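Local atomic coordinates of DUF176 (Nitrosomonas europaea, PDB entry 2OMO), a protein that is a putative antibiotic biosynthesis monooxygenase that probably acts as an oxidoreductase and assembles as a dimer. Residues T26-S31 with L74-K79. Sequence-based numbering, arbitrary orientation.
Sequences TIVYAS and LYEAYK
Thr26-Val28 and Leu74-Glu76 pair at the middle of the four-stranded antiparallel sheet of a ferredoxin-like alpha+beta fold, the fold of the antibiotic biosynthesis monooxygenase family; strand order 57-65, 71-78, 24-31, 109-117 makes these the two inner strands. Their local axes run at 162°. Thr26 with Glu76 and Val28 with Leu74 are hydrogen-bonded pairs, each closed by two backbone bonds: Thr26 N to Glu76 O (2.9 Å) with Glu76 N to Thr26 O, and Val28 N to Leu74 O (2.8 Å) with Leu74 N to Val28 O. Between them sits the non-hydrogen-bonded pair Ile27-Tyr75, whose side chains lie on the sheet face that meets the second subunit. There CG1 of Ile27, beside its own N and anti to the carbonyl carbon (chi1 -52°), is the branch that touches Tyr75 CD1, obliquely and at 3.9 Å. Beyond this contact the Tyr75 ring stacks on Tyr75 of the second subunit, and its OH hydrogen-bonds to Asp61 of that subunit; Leu63 of the same subunit packs on both Ile27 and Tyr75, placing the pair in the dimer interface. Thr26, Val28, Leu74 and Glu76 occupy the other face, where the side chain of Glu76 touches His87 of helix 81-87. Val28 CB meets Leu74 CB at 4.0 Å. Glu76 CG stands beside its own N (chi1 -47°) and the chain is extended beyond it, so the carboxylate leans diagonally over the strand pair to Val28, OE2 lying 3.7 Å from CG2, a van der Waals contact. Beside Thr26 a water bridges the strands: it lies 2.7 Å from Thr26 OG1 and donates to Glu76 O at 3.0 Å, so this carbonyl oxygen accepts from both the water and Thr26 N.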
ATOM      1  N   THR A  26       1.518  -4.133   6.358  1.00 11.06           N
ATOM      2  CA  THR A  26       0.354  -3.683   7.141  1.00 13.39           C
ATOM      3  C   THR A  26      -0.037  -2.355   6.543  1.00 12.13           C
ATOM      4  O   THR A  26       0.775  -1.401   6.525  1.00 13.31           O
ATOM      5  CB  THR A  26       0.667  -3.517   8.650  1.00 14.54           C
ATOM      6  OG1 THR A  26       1.294  -4.700   9.148  1.00 16.35           O
ATOM      7  CG2 THR A  26      -0.652  -3.293   9.450  1.00 17.23           C
ATOM      8  N   ILE A  27      -1.242  -2.281   6.008  1.00 11.45           N
ATOM      9  CA  ILE A  27      -1.746  -0.989   5.555  1.00 11.53           C
ATOM     10  C   ILE A  27      -2.523  -0.383   6.733  1.00 12.66           C
ATOM     11  O   ILE A  27      -3.548  -0.957   7.182  1.00 12.11           O
ATOM     12  CB  ILE A  27      -2.611  -1.093   4.311  1.00 11.54           C
ATOM     13  CG1 ILE A  27      -1.871  -1.892   3.211  1.00 11.03           C
ATOM     14  CG2 ILE A  27      -3.068   0.332   3.847  1.00 11.86           C
ATOM     15  CD1 ILE A  27      -2.606  -1.991   1.818  1.00 11.63           C
ATOM     16  N   VAL A  28      -2.039   0.761   7.218  1.00 12.01           N
ATOM     17  CA  VAL A  28      -2.656   1.367   8.396  1.00 13.65           C
ATOM     18  C   VAL A  28      -3.494   2.556   7.964  1.00 13.86           C
ATOM     19  O   VAL A  28      -2.977   3.480   7.335  1.00 13.31           O
ATOM     20  CB  VAL A  28      -1.632   1.764   9.478  1.00 14.99           C
ATOM     21  CG1 VAL A  28      -2.359   2.461  10.661  1.00 15.47           C
ATOM     22  CG2 VAL A  28      -0.819   0.476   9.926  1.00 15.36           C
ATOM     23  N   TYR A  29      -4.777   2.526   8.308  1.00 13.11           N
ATOM     24  CA  TYR A  29      -5.707   3.600   7.957  1.00 14.25           C
ATOM     25  C   TYR A  29      -5.975   4.512   9.146  1.00 15.37           C
ATOM     26  O   TYR A  29      -6.368   4.053  10.219  1.00 15.63           O
ATOM     27  CB  TYR A  29      -7.017   3.037   7.436  1.00 13.85           C
ATOM     28  CG  TYR A  29      -6.878   2.153   6.226  1.00 14.82           C
ATOM     29  CD1 TYR A  29      -7.015   2.687   4.958  1.00 12.23           C
ATOM     30  CD2 TYR A  29      -6.623   0.771   6.361  1.00 16.72           C
ATOM     31  CE1 TYR A  29      -6.891   1.855   3.784  1.00 13.34           C
ATOM     32  CE2 TYR A  29      -6.464  -0.046   5.227  1.00 16.52           C
ATOM     33  CZ  TYR A  29      -6.628   0.500   3.945  1.00 13.99           C
ATOM     34  OH  TYR A  29      -6.495  -0.273   2.821  1.00 14.95           O
ATOM     35  N   ALA A  30      -5.758   5.803   8.950  1.00 15.62           N
ATOM     36  CA  ALA A  30      -5.950   6.763  10.046  1.00 16.02           C
ATOM     37  C   ALA A  30      -6.867   7.895   9.619  1.00 16.89           C
ATOM     38  O   ALA A  30      -6.609   8.535   8.599  1.00 17.51           O
ATOM     39  CB  ALA A  30      -4.629   7.337  10.523  1.00 16.54           C
ATOM     40  N   SER A  31      -7.915   8.130  10.411  1.00 16.15           N
ATOM     41  CA  SER A  31      -8.819   9.284  10.222  1.00 16.70           C
ATOM     42  C   SER A  31      -8.500  10.245  11.375  1.00 16.56           C
ATOM     43  O   SER A  31      -8.545   9.871  12.560  1.00 17.14           O
ATOM     44  CB  SER A  31     -10.311   8.892  10.234  1.00 16.01           C
ATOM     45  OG  SER A  31     -10.582   7.955   9.198  1.00 19.99           O
ATOM     46  N   LEU A  74      -0.628   4.731   6.394  1.00 13.64           N
ATOM     47  CA  LEU A  74       0.766   4.332   6.551  1.00 14.37           C
ATOM     48  C   LEU A  74       0.912   2.937   5.921  1.00 14.27           C
ATOM     49  O   LEU A  74       0.299   1.977   6.373  1.00 13.64           O
ATOM     50  CB  LEU A  74       1.186   4.250   8.037  1.00 14.31           C
ATOM     51  CG  LEU A  74       1.073   5.594   8.812  1.00 17.37           C
ATOM     52  CD1 LEU A  74      -0.374   5.884   9.266  1.00 22.04           C
ATOM     53  CD2 LEU A  74       2.052   5.688  10.040  1.00 17.03           C
ATOM     54  N   TYR A  75       1.759   2.848   4.906  1.00 13.03           N
ATOM     55  CA  TYR A  75       2.003   1.615   4.188  1.00 13.48           C
ATOM     56  C   TYR A  75       3.340   1.063   4.686  1.00 13.48           C
ATOM     57  O   TYR A  75       4.417   1.495   4.252  1.00 12.28           O
ATOM     58  CB  TYR A  75       1.994   1.901   2.684  1.00 14.04           C
ATOM     59  CG  TYR A  75       2.217   0.706   1.796  1.00 14.41           C
ATOM     60  CD1 TYR A  75       1.161  -0.175   1.478  1.00 16.18           C
ATOM     61  CD2 TYR A  75       3.463   0.444   1.281  1.00 14.76           C
ATOM     62  CE1 TYR A  75       1.376  -1.278   0.666  1.00 13.92           C
ATOM     63  CE2 TYR A  75       3.697  -0.673   0.465  1.00 13.85           C
ATOM     64  CZ  TYR A  75       2.632  -1.536   0.168  1.00 13.15           C
ATOM     65  OH  TYR A  75       2.787  -2.638  -0.664  1.00 14.81           O
ATOM     66  N   GLU A  76       3.248   0.082   5.586  1.00 13.99           N
ATOM     67  CA  GLU A  76       4.410  -0.359   6.357  1.00 14.46           C
ATOM     68  C   GLU A  76       4.764  -1.799   5.916  1.00 14.35           C
ATOM     69  O   GLU A  76       4.063  -2.741   6.274  1.00 14.93           O
ATOM     70  CB  GLU A  76       4.032  -0.323   7.838  1.00 14.26           C
ATOM     71  CG  GLU A  76       3.340   0.986   8.263  1.00 14.43           C
ATOM     72  CD  GLU A  76       3.038   1.052   9.776  1.00 17.96           C
ATOM     73  OE1 GLU A  76       3.250   0.057  10.500  1.00 19.98           O
ATOM     74  OE2 GLU A  76       2.540   2.111  10.223  1.00 18.43           O
ATOM     75  N   ALA A  77       5.833  -1.926   5.130  1.00 14.47           N
ATOM     76  CA  ALA A  77       6.245  -3.160   4.476  1.00 14.42           C
ATOM     77  C   ALA A  77       7.615  -3.538   5.036  1.00 14.62           C
ATOM     78  O   ALA A  77       8.524  -2.684   5.084  1.00 15.16           O
ATOM     79  CB  ALA A  77       6.356  -2.943   2.964  1.00 15.03           C
ATOM     80  N   TYR A  78       7.769  -4.805   5.457  1.00 15.47           N
ATOM     81  CA  TYR A  78       9.068  -5.309   5.893  1.00 15.63           C
ATOM     82  C   TYR A  78       9.427  -6.608   5.174  1.00 16.36           C
ATOM     83  O   TYR A  78       8.536  -7.374   4.713  1.00 14.62           O
ATOM     84  CB  TYR A  78       9.069  -5.548   7.411  1.00 15.61           C
ATOM     85  CG  TYR A  78       8.919  -4.281   8.221  1.00 16.04           C
ATOM     86  CD1 TYR A  78      10.047  -3.689   8.842  1.00 17.46           C
ATOM     87  CD2 TYR A  78       7.665  -3.671   8.376  1.00 14.16           C
ATOM     88  CE1 TYR A  78       9.936  -2.505   9.587  1.00 17.76           C
ATOM     89  CE2 TYR A  78       7.541  -2.472   9.134  1.00 16.64           C
ATOM     90  CZ  TYR A  78       8.673  -1.910   9.723  1.00 16.54           C
ATOM     91  OH  TYR A  78       8.509  -0.751  10.441  1.00 17.98           O
ATOM     92  N   LYS A  79      10.734  -6.881   5.103  1.00 16.84           N
ATOM     93  CA  LYS A  79      11.216  -8.164   4.579  1.00 18.34           C
ATOM     94  C   LYS A  79      10.582  -9.367   5.289  1.00 17.24           C
ATOM     95  O   LYS A  79      10.213 -10.339   4.640  1.00 17.09           O
ATOM     96  CB  LYS A  79      12.752  -8.269   4.700  1.00 19.21           C
ATOM     97  CG  LYS A  79      13.489  -7.299   3.752  1.00 21.73           C
ATOM     98  CD  LYS A  79      15.006  -7.276   3.897  1.00 22.69           C
ATOM     99  CE  LYS A  79      15.631  -6.359   2.821  1.00 26.59           C
ATOM    100  NZ  LYS A  79      15.209  -4.931   2.988  1.00 31.27           N
TER
HETATM  101  O   HOH W   1       3.986  -4.335   8.827  1.00 20.57           O